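Local coordinates for protein benzyl alcohol dehydrogenase (PDB 1F8F) that probably catalyses the zinc-dependent, NAD-linked oxidation of benzyl alcohol and related aromatic alcohols to aldehydes, at residues A[161-166]-A[330-335]; A[34-39]-A[85-90]; A[275-280]-A[301-306]. All blocks are in the same frame, centred on the assembly; numbering follows the deposited sequence.

Interactions 1 and 2 are neighbours, their centres 16 Å apart, and they touch: Ile165 CG2 lies 3.7 Å from Val39 CG2, and Lys161 NZ lies 3.3 Å from His86 CD2. Interaction 2 sits within the GroES-like part of the chain, whereas interaction 1 joins the loop after strand 156-159 to helix 321-333. Interaction 3, in the Rossmann-type part, is remote from both, with centres 40 Å from interaction 1 and 44 Å from interaction 2. The side chain of Leu89, in interaction 2, is about 12 Å from a bound zinc ion. In interaction 3 the side chain of Leu304 is about 10 Å from a bound NAD, which the adjoining Leu305 touches.

Interaction 1: A[161-166]-A[330-335]; sequences KDVPIE and RLYQQG. With SO4 (sulfate ion), chain E.
The last turn of helix 321-333 meets the loop that follows strand 156-159, with Tyr332 and Gln333 on the helix facing Val163. The valine divides its methyls between them. CG1, anti to the backbone N (chi1 173°), comes within 4.1 Å of Tyr332 CE2, approaching the ring obliquely, while CG2 lies 3.9 Å from Gln333 CG. The evidence for a modest contact is the 132 Å² buried in total, with Val163 the buried member.

The exposed Gln333 chain runs extended beyond CG and brings its amide to a water. This water donates to Gln333 OE1 at 2.9 Å, and weakly to Asp162 O at 3.3 Å, so it links side chain and loop backbone. Tyr332 is also held edge-to-face against Phe339. Earlier in the same turn, Arg330 NH2 makes a weak bond of 2.6 Å, bent to 130°, to sulfate O4, an ion probably from the crystallisation liquor; the same nitrogen bonds Ala191 O of the second subunit.

The helix stops in a Schellman motif: two bonds run back into the last turn, one of them Gly335 N to Tyr332 O at 2.9 Å, and the phi of Gly335 is positive (88°), the classic glycine-closed helix C-terminus.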
loop_
_atom_site.group_PDB
_atom_site.type_symbol
_atom_site.label_atom_id
_atom_site.label_comp_id
_atom_site.label_asym_id
_atom_site.label_seq_id
_atom_site.Cartn_x
_atom_site.Cartn_y
_atom_site.Cartn_z
ATOM N N LYS A 161 -19.704 -20.765 20.228
ATOM C CA LYS A 161 -19.890 -21.658 21.365
ATOM C C LYS A 161 -19.340 -23.052 21.083
ATOM O O LYS A 161 -19.331 -23.927 21.955
ATOM C CB LYS A 161 -21.373 -21.800 21.721
ATOM C CG LYS A 161 -22.011 -20.545 22.294
ATOM C CD LYS A 161 -23.447 -20.779 22.722
ATOM C CE LYS A 161 -24.252 -19.521 22.992
ATOM N NZ LYS A 161 -23.744 -18.722 24.151
ATOM N N ASP A 162 -18.777 -23.277 19.909
ATOM C CA ASP A 162 -18.259 -24.554 19.488
ATOM C C ASP A 162 -16.837 -24.851 19.948
ATOM O O ASP A 162 -16.264 -25.870 19.529
ATOM C CB ASP A 162 -18.282 -24.656 17.954
ATOM C CG ASP A 162 -19.613 -24.809 17.270
ATOM O OD1 ASP A 162 -20.712 -24.653 17.847
ATOM O OD2 ASP A 162 -19.597 -25.104 16.051
ATOM N N VAL A 163 -16.201 -23.963 20.702
ATOM C CA VAL A 163 -14.847 -24.182 21.195
ATOM C C VAL A 163 -14.925 -23.910 22.685
ATOM O O VAL A 163 -15.652 -23.008 23.108
ATOM C CB VAL A 163 -13.841 -23.249 20.520
ATOM C CG1 VAL A 163 -12.443 -23.342 21.130
ATOM C CG2 VAL A 163 -13.701 -23.527 19.025
ATOM N N PRO A 164 -14.230 -24.704 23.488
ATOM C CA PRO A 164 -14.270 -24.553 24.944
ATOM C C PRO A 164 -13.984 -23.113 25.311
ATOM O O PRO A 164 -12.955 -22.674 24.811
ATOM C CB PRO A 164 -13.166 -25.499 25.419
ATOM C CG PRO A 164 -13.065 -26.537 24.344
ATOM C CD PRO A 164 -13.364 -25.830 23.049
ATOM N N ILE A 165 -14.728 -22.338 26.079
ATOM C CA ILE A 165 -14.454 -20.914 26.269
ATOM C C ILE A 165 -13.261 -20.615 27.155
ATOM O O ILE A 165 -12.654 -19.521 27.205
ATOM C CB ILE A 165 -15.722 -20.190 26.774
ATOM C CG1 ILE A 165 -15.600 -18.658 26.927
ATOM C CG2 ILE A 165 -16.176 -20.776 28.108
ATOM C CD1 ILE A 165 -15.274 -17.978 25.627
ATOM N N GLU A 166 -12.753 -21.575 27.943
ATOM C CA GLU A 166 -11.646 -21.346 28.872
ATOM C C GLU A 166 -10.271 -21.137 28.237
ATOM O O GLU A 166 -9.403 -20.432 28.712
ATOM C CB GLU A 166 -11.545 -22.446 29.934
ATOM C CG GLU A 166 -11.320 -23.824 29.346
ATOM C CD GLU A 166 -12.576 -24.629 29.186
ATOM O OE1 GLU A 166 -13.662 -24.108 28.752
ATOM O OE2 GLU A 166 -12.537 -25.860 29.450
ATOM N N ARG A 330 -11.139 -18.991 13.847
ATOM C CA ARG A 330 -11.469 -19.776 12.652
ATOM C C ARG A 330 -10.232 -20.488 12.139
ATOM O O ARG A 330 -10.361 -21.618 11.728
ATOM C CB ARG A 330 -12.029 -18.887 11.520
ATOM C CG ARG A 330 -12.186 -19.433 10.121
ATOM C CD ARG A 330 -12.065 -18.399 9.006
ATOM N NE ARG A 330 -12.632 -17.124 9.106
ATOM C CZ ARG A 330 -13.060 -15.912 9.070
ATOM N NH1 ARG A 330 -13.966 -15.508 9.982
ATOM N NH2 ARG A 330 -12.650 -14.966 8.217
ATOM N N LEU A 331 -9.053 -19.903 12.134
ATOM C CA LEU A 331 -7.813 -20.546 11.668
ATOM C C LEU A 331 -7.444 -21.721 12.553
ATOM O O LEU A 331 -7.046 -22.820 12.112
ATOM C CB LEU A 331 -6.733 -19.452 11.595
ATOM C CG LEU A 331 -6.796 -18.587 10.327
ATOM C CD1 LEU A 331 -5.704 -17.535 10.439
ATOM C CD2 LEU A 331 -6.569 -19.423 9.041
ATOM N N TYR A 332 -7.700 -21.546 13.860
ATOM C CA TYR A 332 -7.504 -22.601 14.837
ATOM C C TYR A 332 -8.496 -23.736 14.548
ATOM O O TYR A 332 -8.017 -24.879 14.559
ATOM C CB TYR A 332 -7.731 -22.095 16.276
ATOM C CG TYR A 332 -7.901 -23.161 17.338
ATOM C CD1 TYR A 332 -6.799 -23.881 17.782
ATOM C CD2 TYR A 332 -9.123 -23.488 17.885
ATOM C CE1 TYR A 332 -6.890 -24.892 18.724
ATOM C CE2 TYR A 332 -9.281 -24.489 18.839
ATOM C CZ TYR A 332 -8.157 -25.188 19.259
ATOM O OH TYR A 332 -8.235 -26.168 20.204
ATOM N N GLN A 333 -9.820 -23.487 14.376
ATOM C CA GLN A 333 -10.742 -24.611 14.164
ATOM C C GLN A 333 -10.438 -25.458 12.929
ATOM O O GLN A 333 -10.745 -26.673 12.801
ATOM C CB GLN A 333 -12.205 -24.224 13.998
ATOM C CG GLN A 333 -12.914 -23.612 15.164
ATOM C CD GLN A 333 -14.241 -22.946 14.866
ATOM O OE1 GLN A 333 -15.353 -23.417 15.197
ATOM N NE2 GLN A 333 -14.221 -21.792 14.247
ATOM N N GLN A 334 -9.820 -24.817 11.946
ATOM C CA GLN A 334 -9.478 -25.477 10.707
ATOM C C GLN A 334 -8.233 -26.337 10.886
ATOM O O GLN A 334 -7.845 -26.995 9.929
ATOM C CB GLN A 334 -9.234 -24.373 9.669
ATOM C CG GLN A 334 -10.410 -23.433 9.462
ATOM C CD GLN A 334 -10.324 -22.630 8.172
ATOM O OE1 GLN A 334 -9.536 -21.693 8.031
ATOM N NE2 GLN A 334 -11.161 -23.005 7.188
ATOM N N GLY A 335 -7.519 -26.197 12.008
ATOM C CA GLY A 335 -6.278 -26.896 12.215
ATOM C C GLY A 335 -5.071 -26.161 11.681
ATOM O O GLY A 335 -3.957 -26.692 11.636
HETATM S S SO4 E . -13.544 -11.571 7.710
HETATM O O1 SO4 E . -13.907 -11.099 9.078
HETATM O O2 SO4 E . -13.390 -10.339 6.832
HETATM O O3 SO4 E . -14.693 -12.353 7.135
HETATM O O4 SO4 E . -12.304 -12.392 7.764
HETATM O O HOH W 1 -15.171 -26.050 16.375
#

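Interaction 2: A[34-39]-A[85-90]; sequences VLVKVV and DHVVLS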
loop_
_atom_site.group_PDB
_atom_site.type_symbol
_atom_site.label_atom_id
_atom_site.label_comp_id
_atom_site.label_asym_id
_atom_site.label_seq_id
_atom_site.Cartn_x
_atom_site.Cartn_y
_atom_site.Cartn_z
ATOM N N VAL A 34 -20.855 -3.914 29.659
ATOM C CA VAL A 34 -21.233 -5.324 29.680
ATOM C C VAL A 34 -20.821 -6.072 30.960
ATOM O O VAL A 34 -19.697 -5.837 31.397
ATOM C CB VAL A 34 -20.590 -6.151 28.570
ATOM C CG1 VAL A 34 -21.534 -7.249 28.112
ATOM C CG2 VAL A 34 -20.114 -5.327 27.399
ATOM N N LEU A 35 -21.686 -6.894 31.581
ATOM C CA LEU A 35 -21.394 -7.644 32.797
ATOM C C LEU A 35 -21.051 -9.087 32.422
ATOM O O LEU A 35 -21.928 -9.748 31.839
ATOM C CB LEU A 35 -22.563 -7.831 33.784
ATOM C CG LEU A 35 -22.111 -8.360 35.163
ATOM C CD1 LEU A 35 -21.131 -7.406 35.823
ATOM C CD2 LEU A 35 -23.325 -8.590 36.043
ATOM N N VAL A 36 -19.809 -9.495 32.705
ATOM C CA VAL A 36 -19.415 -10.824 32.194
ATOM C C VAL A 36 -19.175 -11.875 33.274
ATOM O O VAL A 36 -18.431 -11.566 34.213
ATOM C CB VAL A 36 -18.065 -10.683 31.421
ATOM C CG1 VAL A 36 -17.586 -12.005 30.854
ATOM C CG2 VAL A 36 -18.220 -9.725 30.240
ATOM N N LYS A 37 -19.632 -13.097 33.087
ATOM C CA LYS A 37 -19.300 -14.127 34.123
ATOM C C LYS A 37 -17.987 -14.785 33.634
ATOM O O LYS A 37 -18.052 -15.427 32.585
ATOM C CB LYS A 37 -20.408 -15.145 34.340
ATOM C CG LYS A 37 -19.964 -16.494 34.865
ATOM C CD LYS A 37 -20.946 -17.484 35.377
ATOM C CE LYS A 37 -21.238 -18.678 34.500
ATOM N NZ LYS A 37 -21.360 -19.943 35.339
ATOM N N VAL A 38 -16.863 -14.574 34.317
ATOM C CA VAL A 38 -15.597 -15.122 33.835
ATOM C C VAL A 38 -15.385 -16.638 33.997
ATOM O O VAL A 38 -15.429 -17.174 35.114
ATOM C CB VAL A 38 -14.479 -14.338 34.534
ATOM C CG1 VAL A 38 -13.070 -14.803 34.158
ATOM C CG2 VAL A 38 -14.614 -12.826 34.305
ATOM N N VAL A 39 -15.046 -17.351 32.924
ATOM C CA VAL A 39 -14.729 -18.778 32.973
ATOM C C VAL A 39 -13.241 -18.972 33.246
ATOM O O VAL A 39 -12.853 -19.692 34.185
ATOM C CB VAL A 39 -15.190 -19.506 31.707
ATOM C CG1 VAL A 39 -14.770 -20.972 31.621
ATOM C CG2 VAL A 39 -16.726 -19.468 31.570
ATOM N N ASP A 85 -24.062 -14.812 25.325
ATOM C CA ASP A 85 -22.959 -14.932 24.371
ATOM C C ASP A 85 -21.678 -15.269 25.145
ATOM O O ASP A 85 -21.514 -14.908 26.306
ATOM C CB ASP A 85 -22.754 -13.640 23.582
ATOM C CG ASP A 85 -23.833 -13.340 22.558
ATOM O OD1 ASP A 85 -24.492 -14.277 22.053
ATOM O OD2 ASP A 85 -24.082 -12.172 22.184
ATOM N N HIS A 86 -20.793 -15.984 24.528
ATOM C CA HIS A 86 -19.449 -16.361 24.910
ATOM C C HIS A 86 -18.504 -15.268 24.382
ATOM O O HIS A 86 -18.612 -14.994 23.165
ATOM C CB HIS A 86 -19.031 -17.659 24.207
ATOM C CG HIS A 86 -19.664 -18.889 24.803
ATOM N ND1 HIS A 86 -19.083 -20.141 24.708
ATOM C CD2 HIS A 86 -20.803 -19.053 25.541
ATOM C CE1 HIS A 86 -19.859 -21.016 25.336
ATOM N NE2 HIS A 86 -20.902 -20.382 25.861
ATOM N N VAL A 87 -17.639 -14.658 25.157
ATOM C CA VAL A 87 -16.795 -13.566 24.738
ATOM C C VAL A 87 -15.333 -13.622 25.211
ATOM O O VAL A 87 -14.882 -14.278 26.166
ATOM C CB VAL A 87 -17.367 -12.202 25.235
ATOM C CG1 VAL A 87 -18.693 -11.773 24.568
ATOM C CG2 VAL A 87 -17.628 -12.278 26.744
ATOM N N VAL A 88 -14.552 -12.857 24.412
ATOM C CA VAL A 88 -13.116 -12.640 24.709
ATOM C C VAL A 88 -12.919 -11.161 25.030
ATOM O O VAL A 88 -13.538 -10.323 24.351
ATOM C CB VAL A 88 -12.275 -13.162 23.532
ATOM C CG1 VAL A 88 -10.827 -12.672 23.755
ATOM C CG2 VAL A 88 -12.265 -14.692 23.451
ATOM N N LEU A 89 -12.346 -10.682 26.075
ATOM C CA LEU A 89 -12.228 -9.302 26.482
ATOM C C LEU A 89 -10.797 -8.855 26.137
ATOM O O LEU A 89 -9.809 -9.364 26.641
ATOM C CB LEU A 89 -12.262 -9.201 28.012
ATOM C CG LEU A 89 -13.404 -9.941 28.698
ATOM C CD1 LEU A 89 -13.556 -9.444 30.150
ATOM C CD2 LEU A 89 -14.743 -9.689 27.981
ATOM N N SER A 90 -10.720 -7.935 25.211
ATOM C CA SER A 90 -9.536 -7.396 24.611
ATOM C C SER A 90 -9.166 -6.083 25.294
ATOM O O SER A 90 -9.813 -5.732 26.286
ATOM C CB SER A 90 -9.771 -7.170 23.100
ATOM O OG SER A 90 -8.621 -6.895 22.341
#
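Val36 faces Val87 and Leu89, and its two methyls each take one partner. CG1 touches Val87 CG2 at 4.1 Å, and CG2 touches Leu89 CD2, also at 4.1 Å. The contact is therefore methyl on methyl, without polar bonds between the segments, and Val36 supplies 50 Å² of the 113 Å² buried in total.

The approach differs for the two partners. The side chains of Val36 and Val87 meet at a slant, whereas those of Val36 and Leu89 slide past each other head to tail. Torsions explain which branch arrives. In Val36, CG1 is anti to the backbone N (chi1 -180°), which leaves CG2 beside that N and spreads the methyls toward separate partners. In Val87, chi1 of -68° lets CG2, the branch lodged between N and the carbonyl carbon, be the one that reaches across.

The second shell holds both backbones in place. Val36 is hydrogen-bonded to Ala149 through the backbone, with Leu35 and Lys37 bonded to strand 66-74; on the other segment, Leu89 O receives the side-chain NE2 of Gln142. A separate side-chain bond joins Ser90 OG to Gln176 NE2. The side chains of Val87 and Leu89 also rest on Thr156.

The CA atoms of Val36 and Val87 are 8.4 Å apart, and strands 33-42 and 86-89 are not paired directly: each is antiparallel to strand 66-74. The three buried side chains are part of the packing between strands of the curled sheet of the GroES-like fold, with strand 148-152 pairing with 33-42 and strand 156-159 pairing with 86-89.

Interaction 3: A[275-280]-A[301-306]; sequences GVDALG and VNDLLL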
loop_
_atom_site.group_PDB
_atom_site.type_symbol
_atom_site.label_atom_id
_atom_site.label_comp_id
_atom_site.label_asym_id
_atom_site.label_seq_id
_atom_site.Cartn_x
_atom_site.Cartn_y
_atom_site.Cartn_z
ATOM N N GLY A 275 18.999 -7.659 15.928
ATOM C CA GLY A 275 17.856 -7.803 15.059
ATOM C C GLY A 275 17.864 -6.847 13.856
ATOM O O GLY A 275 17.586 -7.348 12.765
ATOM N N VAL A 276 18.232 -5.592 13.990
ATOM C CA VAL A 276 18.355 -4.666 12.848
ATOM C C VAL A 276 19.547 -5.098 12.030
ATOM O O VAL A 276 19.391 -5.269 10.810
ATOM C CB VAL A 276 18.494 -3.196 13.304
ATOM C CG1 VAL A 276 18.505 -2.238 12.123
ATOM C CG2 VAL A 276 17.336 -2.799 14.185
ATOM N N ASP A 277 20.701 -5.444 12.622
ATOM C CA ASP A 277 21.840 -5.930 11.838
ATOM C C ASP A 277 21.563 -7.171 11.017
ATOM O O ASP A 277 22.216 -7.407 9.986
ATOM C CB ASP A 277 23.030 -6.319 12.748
ATOM C CG ASP A 277 23.613 -5.162 13.515
ATOM O OD1 ASP A 277 23.333 -3.990 13.234
ATOM O OD2 ASP A 277 24.376 -5.287 14.485
ATOM N N ALA A 278 20.727 -8.107 11.465
ATOM C CA ALA A 278 20.511 -9.344 10.706
ATOM C C ALA A 278 19.490 -9.249 9.589
ATOM O O ALA A 278 19.199 -10.228 8.881
ATOM C CB ALA A 278 20.070 -10.458 11.668
ATOM N N LEU A 279 18.828 -8.140 9.394
ATOM C CA LEU A 279 17.901 -7.913 8.294
ATOM C C LEU A 279 18.731 -7.881 7.005
ATOM O O LEU A 279 19.891 -7.437 7.005
ATOM C CB LEU A 279 17.222 -6.590 8.543
ATOM C CG LEU A 279 16.272 -6.451 9.722
ATOM C CD1 LEU A 279 15.745 -5.027 9.789
ATOM C CD2 LEU A 279 15.124 -7.448 9.637
ATOM N N GLY A 280 18.149 -8.304 5.875
ATOM C CA GLY A 280 18.785 -8.238 4.574
ATOM C C GLY A 280 18.343 -6.942 3.865
ATOM O O GLY A 280 17.678 -6.123 4.542
ATOM N N VAL A 301 23.884 3.437 11.776
ATOM C CA VAL A 301 23.193 4.303 10.817
ATOM C C VAL A 301 23.303 3.907 9.387
ATOM O O VAL A 301 22.368 3.450 8.737
ATOM C CB VAL A 301 23.431 5.790 11.082
ATOM C CG1 VAL A 301 22.794 6.751 10.083
ATOM C CG2 VAL A 301 22.755 6.121 12.420
ATOM N N ASN A 302 24.534 4.014 8.905
ATOM C CA ASN A 302 24.949 3.638 7.571
ATOM C C ASN A 302 24.343 2.323 7.129
ATOM O O ASN A 302 24.091 2.171 5.919
ATOM C CB ASN A 302 26.489 3.574 7.632
ATOM C CG ASN A 302 27.093 4.943 7.391
ATOM O OD1 ASN A 302 26.846 5.478 6.314
ATOM N ND2 ASN A 302 27.811 5.595 8.293
ATOM N N ASP A 303 24.305 1.304 7.968
ATOM C CA ASP A 303 23.814 -0.030 7.563
ATOM C C ASP A 303 22.316 0.094 7.342
ATOM O O ASP A 303 21.810 -0.426 6.376
ATOM C CB ASP A 303 24.181 -1.071 8.617
ATOM C CG ASP A 303 23.490 -2.404 8.439
ATOM O OD1 ASP A 303 24.010 -3.250 7.689
ATOM O OD2 ASP A 303 22.453 -2.653 9.073
ATOM N N LEU A 304 21.616 0.861 8.136
ATOM C CA LEU A 304 20.196 1.035 7.941
ATOM C C LEU A 304 19.903 1.892 6.719
ATOM O O LEU A 304 18.913 1.672 6.017
ATOM C CB LEU A 304 19.642 1.678 9.207
ATOM C CG LEU A 304 18.204 2.184 9.209
ATOM C CD1 LEU A 304 17.410 1.592 10.374
ATOM C CD2 LEU A 304 18.096 3.702 9.330
ATOM N N LEU A 305 20.797 2.848 6.450
ATOM C CA LEU A 305 20.456 3.756 5.342
ATOM C C LEU A 305 20.793 3.090 4.027
ATOM O O LEU A 305 19.947 3.010 3.129
ATOM C CB LEU A 305 20.983 5.112 5.669
ATOM C CG LEU A 305 22.083 5.902 5.059
ATOM C CD1 LEU A 305 22.155 5.881 3.548
ATOM C CD2 LEU A 305 21.894 7.364 5.485
ATOM N N LEU A 306 21.980 2.498 3.946
ATOM C CA LEU A 306 22.349 1.802 2.714
ATOM C C LEU A 306 21.502 0.556 2.488
ATOM O O LEU A 306 21.249 0.258 1.305
ATOM C CB LEU A 306 23.841 1.591 2.693
ATOM C CG LEU A 306 24.934 2.488 2.122
ATOM C CD1 LEU A 306 24.778 2.986 0.696
ATOM C CD2 LEU A 306 25.097 3.765 2.961
HETATM O O HOH W 2 24.340 -5.644 8.976
HETATM O O HOH W 3 22.850 -6.049 6.189
#
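Val276, near the end of helix 269-277, presents CG1 to Leu304 CD1 at 4.4 Å, a loose apolar touch and the hydrocarbon part of the contact. That branch lies anti to the backbone N (chi1 -175°), which points it at the leucine. The Val276 carbonyl O receives Leu279 N at 3.3 Å as the helix gives way to strand 279-280.

Asp277 comes next, with its CB directed away from helix 301-306, yet the carboxylate ends near that of Asp303: OD1 lies 4.5 Å from Asp303 OD2. Two like charges at this range would probably disfavour each other, but each has a lysine: Asp277 OD2 is salt-bridged to Lys273, and Asp303 OD2 to Lys309. The Lys309 amine also bonds, weakly, to Val276 O and Leu279 O, so one cation serves both segments.

Water adds a second link. One molecule lies 2.9 Å from Asp277 O and 2.7 Å from Asp303 OD1; another spans Leu279 O and Asp303 OD1 by weak, long bonds. More acceptors surround each water than it has protons, so not all these bonds need hold at once. The Leu279 side chain packs on Val259, Ala262 and Ile285.

Asn302 ND2, on helix 301-306, bonds Pro291 O of the third subunit. Helices 269-277 and 301-306 meet over the parallel Rossmann-type sheet: Val276 and Leu304 both rest on Ile311 of strand 310-313, and Val276 also on Ile285 of strand 283-287.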